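Local coordinates for ADP/ATP-dependent NAD(P)H-hydrate dehydratase (Bacillus subtilis, PDB 3RPZ), which probably restores NAD(P)H from its damaged hydrate, using ADP or ATP to drive the dehydration, at residues Val164-Leu167 against Gln168-Arg171; Glu256-Ala259 against His260-Leu263. One frame throughout, in Å; residues are numbered along the deposited sequence. Where two conformers were deposited one is given.

Interaction 1: Val164-Leu167 against Gln168-Arg171. With NPW (beta-6-hydroxy-1,4,5,6-tetrahydronicotinamide adenine dinucleotide phosphate), chain D.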
# COMPACT_ATOMS: atom_id res chain seq x y z
N VAL A 164 -28.16 -0.32 27.70
CA VAL A 164 -27.02 -1.18 27.55
C VAL A 164 -26.76 -1.98 28.82
O VAL A 164 -26.51 -3.18 28.76
CB VAL A 164 -25.75 -0.38 27.12
CG1 VAL A 164 -24.55 -1.29 27.17
CG2 VAL A 164 -25.92 0.27 25.73
N ASN A 165 -26.81 -1.35 29.98
CA ASN A 165 -26.54 -2.08 31.21
C ASN A 165 -27.53 -3.23 31.46
O ASN A 165 -27.15 -4.26 32.03
CB ASN A 165 -26.46 -1.11 32.41
CG ASN A 165 -27.81 -0.55 32.82
OD1 ASN A 165 -28.59 -0.05 32.00
ND2 ASN A 165 -28.10 -0.61 34.12
N GLU A 166 -28.79 -3.06 31.05
CA GLU A 166 -29.80 -4.10 31.15
C GLU A 166 -29.61 -5.18 30.09
O GLU A 166 -29.66 -6.37 30.36
CB GLU A 166 -31.19 -3.48 31.06
CG GLU A 166 -31.57 -2.76 32.36
CD GLU A 166 -31.57 -3.70 33.54
OE1 GLU A 166 -31.99 -4.88 33.39
OE2 GLU A 166 -31.14 -3.27 34.63
N LEU A 167 -29.37 -4.73 28.87
CA LEU A 167 -29.13 -5.64 27.76
C LEU A 167 -28.05 -6.62 28.07
O LEU A 167 -28.17 -7.82 27.84
CB LEU A 167 -28.76 -4.83 26.53
CG LEU A 167 -28.33 -5.62 25.30
CD1 LEU A 167 -29.45 -6.56 24.83
CD2 LEU A 167 -27.89 -4.67 24.21
N GLN A 168 -26.94 -6.11 28.63
CA GLN A 168 -25.74 -6.92 28.78
C GLN A 168 -25.89 -8.00 29.84
O GLN A 168 -25.08 -8.94 29.88
CB GLN A 168 -24.51 -6.01 28.98
CG GLN A 168 -24.09 -5.22 27.71
CD GLN A 168 -23.61 -6.14 26.60
OE1 GLN A 168 -24.38 -6.64 25.81
NE2 GLN A 168 -22.33 -6.45 26.63
N LYS A 169 -26.93 -7.90 30.67
CA LYS A 169 -27.24 -8.95 31.64
C LYS A 169 -28.01 -10.15 31.07
O LYS A 169 -28.06 -11.20 31.68
CB LYS A 169 -28.08 -8.36 32.79
CG LYS A 169 -27.40 -7.25 33.57
CD LYS A 169 -28.37 -6.69 34.64
CE LYS A 169 -27.81 -5.47 35.34
NZ LYS A 169 -28.74 -5.07 36.43
N LYS A 170 -28.66 -9.96 29.93
CA LYS A 170 -29.60 -10.92 29.35
C LYS A 170 -29.49 -10.84 27.82
O LYS A 170 -30.47 -10.65 27.12
CB LYS A 170 -31.05 -10.59 29.79
CG LYS A 170 -31.38 -10.65 31.28
CD LYS A 170 -32.87 -10.77 31.50
CE LYS A 170 -33.68 -9.55 31.05
NZ LYS A 170 -35.22 -9.72 31.30
N ARG A 171 -28.26 -10.97 27.31
CA ARG A 171 -28.03 -10.67 25.87
C ARG A 171 -28.84 -11.53 24.95
O ARG A 171 -29.49 -11.04 24.02
CB ARG A 171 -26.54 -10.79 25.53
CG ARG A 171 -25.69 -9.67 26.11
CD ARG A 171 -24.18 -10.02 26.11
NE ARG A 171 -23.73 -10.51 24.82
CZ ARG A 171 -23.48 -9.81 23.74
NH1 ARG A 171 -23.63 -8.51 23.72
NH2 ARG A 171 -23.07 -10.44 22.66
P NPW D . -19.39 3.17 26.02
O1 NPW D . -19.56 4.65 25.75
O2 NPW D . -18.07 2.56 25.69
O3 NPW D . -19.87 2.72 27.41
PA NPW D . -21.24 4.54 18.31
PB NPW D . -19.22 3.45 16.52
C1A NPW D . -21.48 1.52 23.15
C1B NPW D . -18.18 4.10 11.97
N1C NPW D . -16.81 3.64 12.10
N1D NPW D . -20.75 -2.99 25.43
C2A NPW D . -20.46 2.53 23.68
O2A NPW D . -20.49 2.44 25.09
C2B NPW D . -19.24 3.00 12.10
O2B NPW D . -19.33 2.20 10.95
C2C NPW D . -15.86 3.91 11.24
C2D NPW D . -21.25 -1.84 25.91
C3A NPW D . -20.99 3.85 23.14
O3A NPW D . -22.07 4.38 23.94
C3B NPW D . -20.47 3.90 12.33
O3B NPW D . -20.91 4.36 11.05
C3C NPW D . -14.58 3.72 11.22
N3D NPW D . -21.42 -0.67 25.28
C4B NPW D . -19.87 5.07 13.14
O4B NPW D . -18.42 5.01 13.03
C4C NPW D . -13.99 3.08 12.48
C4D NPW D . -21.05 -0.77 23.99
O4D NPW D . -21.86 2.05 21.88
C4E NPW D . -21.54 3.42 21.79
C5A NPW D . -20.48 -1.92 23.38
C5B NPW D . -20.24 5.03 14.62
O5B NPW D . -20.03 3.72 15.15
C5C NPW D . -14.94 3.31 13.64
C5E NPW D . -20.51 3.57 20.67
O5E NPW D . -21.19 3.41 19.43
C6C NPW D . -16.39 2.86 13.30
O6C NPW D . -16.50 1.46 13.03
C6D NPW D . -20.32 -3.12 24.15
N6D NPW D . -19.82 -4.26 23.72
N7A NPW D . -20.12 -1.71 22.06
C7C NPW D . -13.74 4.00 10.09
N7C NPW D . -12.45 3.72 10.18
O7C NPW D . -14.22 4.55 9.07
C8A NPW D . -20.47 -0.39 21.85
N9A NPW D . -21.04 0.14 23.04
OA1 NPW D . -21.33 5.89 18.88
OA2 NPW D . -22.31 4.00 17.50
OA3 NPW D . -19.80 4.48 17.59
OB1 NPW D . -19.49 2.05 16.85
OB2 NPW D . -17.80 3.89 16.38
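Backbone bonds between V164-L167 and Q168-R171 pass from a four-residue span to three-residue spans along the chain. Q168 N reaches back four residues to V164 O at 3.0 Å, the alpha-helical pattern. The next two bonds span only three, from K169 N to E166 O and from K170 N to L167 O (3.0 Å). The last of these closes a type I beta turn whose last residue, K170, is also the N-cap of helix 171-182.

The aliphatic contact is modest: CG of Q168 lies 4.0 Å from CG1 of V164. This methyl, anti to the backbone N (chi1 172°), also meets C2D in the adenine of the bound hydrate, NPW, at 3.6 Å. NE2 of Q168 comes no nearer than 4.0 Å to N1D of the same ring, which is contact rather than a bond.

Among the side-chain polar pairs, R171 NH1 donates to Q168 OE1 at 2.9 Å. The acceptor lies in the guanidinium plane, and the donor sits on a lone pair in the amide carbonyl plane, at a C=O...N angle of 125°. NH1 also bonds to K189 O, and NH2 to Q192 O. By contrast, the salt bridge from K169 NZ to E166 OE2 is long and weak at 3.5 Å, and doubtful because E166 has two conformers.

With OE1 taken by an arginine itself tied to two backbone carbonyls, the Q168 amide is probably held with NE2 on the adenine side, which would make R171 a second-shell residue behind the NPW pocket.

Interaction 2: Glu256-Ala259 against His260-Leu263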
# COMPACT_ATOMS: atom_id res chain seq x y z
N GLU A 256 1.01 -14.93 18.00
CA GLU A 256 2.34 -14.35 17.93
C GLU A 256 2.38 -12.84 17.97
O GLU A 256 3.47 -12.27 17.87
CB GLU A 256 3.04 -14.80 16.67
CG GLU A 256 3.31 -16.28 16.64
CD GLU A 256 4.11 -16.64 15.40
OE1 GLU A 256 3.53 -16.71 14.29
OE2 GLU A 256 5.33 -16.79 15.52
N HIS A 257 1.23 -12.22 18.18
CA HIS A 257 1.14 -10.75 18.22
C HIS A 257 0.34 -10.33 19.44
O HIS A 257 -0.61 -11.01 19.85
CB HIS A 257 0.42 -10.19 16.99
CG HIS A 257 0.94 -10.68 15.68
ND1 HIS A 257 0.52 -11.90 15.14
CD2 HIS A 257 1.87 -10.19 14.82
CE1 HIS A 257 1.13 -12.09 13.98
NE2 HIS A 257 1.96 -11.08 13.76
N SER A 258 0.64 -9.17 20.01
CA SER A 258 -0.16 -8.67 21.14
C SER A 258 -1.56 -8.29 20.73
O SER A 258 -1.79 -7.62 19.71
CB SER A 258 0.51 -7.44 21.81
OG SER A 258 -0.41 -6.84 22.72
N ALA A 259 -2.53 -8.64 21.57
CA ALA A 259 -3.90 -8.29 21.37
C ALA A 259 -4.16 -6.78 21.35
O ALA A 259 -5.19 -6.37 20.85
CB ALA A 259 -4.82 -8.95 22.46
N HIS A 260 -3.25 -5.99 21.85
CA HIS A 260 -3.43 -4.54 21.79
C HIS A 260 -3.17 -3.97 20.44
O HIS A 260 -3.49 -2.78 20.22
CB HIS A 260 -2.47 -3.89 22.77
CG HIS A 260 -2.81 -4.18 24.19
ND1 HIS A 260 -3.93 -3.66 24.82
CD2 HIS A 260 -2.17 -4.92 25.12
CE1 HIS A 260 -3.96 -4.09 26.06
NE2 HIS A 260 -2.88 -4.83 26.29
N THR A 261 -2.61 -4.74 19.52
CA THR A 261 -1.92 -4.18 18.34
C THR A 261 -2.59 -4.52 17.00
O THR A 261 -2.11 -4.04 15.98
CB THR A 261 -0.47 -4.60 18.27
OG1 THR A 261 -0.37 -6.02 17.99
CG2 THR A 261 0.29 -4.32 19.57
N LEU A 262 -3.69 -5.29 16.98
CA LEU A 262 -4.36 -5.66 15.72
C LEU A 262 -4.99 -4.45 15.06
O LEU A 262 -5.59 -3.64 15.72
CB LEU A 262 -5.43 -6.70 15.99
CG LEU A 262 -6.23 -7.20 14.79
CD1 LEU A 262 -5.41 -7.98 13.78
CD2 LEU A 262 -7.42 -8.06 15.29
N LEU A 263 -4.89 -4.36 13.74
CA LEU A 263 -5.68 -3.40 12.96
C LEU A 263 -6.71 -4.20 12.18
O LEU A 263 -6.39 -5.24 11.61
CB LEU A 263 -4.78 -2.61 12.03
CG LEU A 263 -3.69 -1.80 12.73
CD1 LEU A 263 -2.73 -1.15 11.74
CD2 LEU A 263 -4.35 -0.71 13.60
O HOH W 1 -6.12 -4.71 18.92
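S258 meets the residues after it through both of its oxygens, which collect three hydrogen bonds from H260 and T261. The hydroxyl of T261 donates from OG1 to the carbonyl O of S258 at 2.7 Å, lying in the carbonyl plane on a lone pair with a C=O...O angle of 137°. The first torsion explains the reach: at chi1 69°, OG1 stands between the backbone N and the carbonyl carbon, close enough to the N to share its acceptor. T261 N donates to the same S258 O at 3.0 Å, but from above the carbonyl plane, and W253 NE1 brings a further donor from helix 235-256. H260 N bonds to S258 OG at 3.1 Å, nearly straight at 163°.

The bond from T261 N closes a type I beta turn from S258 to T261, while the one from H260 N makes an ST turn on the same serine. Together they bend the loop that joins helices 235-256 and 264-277 in this ribokinase-like fold. Replacing T261 with a valine here would remove the in-plane donor to S258 O and would probably leave that oxygen to the T261 backbone N and W253 NE1, with the new side chain freer to turn.

Apolar contact is slight, with CG2 of T261 packed 3.8 Å from CB of S258. The H260 ring turns its edge to S258, CD2 lying 3.5 Å from OG. Water 1 lies 2.7 Å from A259 O and accepts a weak bond from L262 N.

Much of the remaining bonding belongs to the second subunit: S258 OG pairs with E279 OE1 of that chain, while H260 NE2 and ND1 meet its P19 O and R21 NH1.

How the interactions relate
From the N terminus, interaction 1 comes first, linking helix 164-167 to helix 171-182 beside the NPW adenine. Interaction 2 opens only after it has closed, in the loop between helices 235-256 and 264-277. Each closes just a turn of a few residues, so the two stand in series and neither nest nor cross. The centres of interaction 1 and interaction 2 are 28 Å apart and their nearest atoms about 17 Å, so they do not touch. The surroundings differ too: no other protein chain of the assembly touches 164-171, whereas 256-263 lies against the second subunit. Both approach nucleotide, the R171 side chain about 6 Å and that of L262 about 8 Å from a bound AMP.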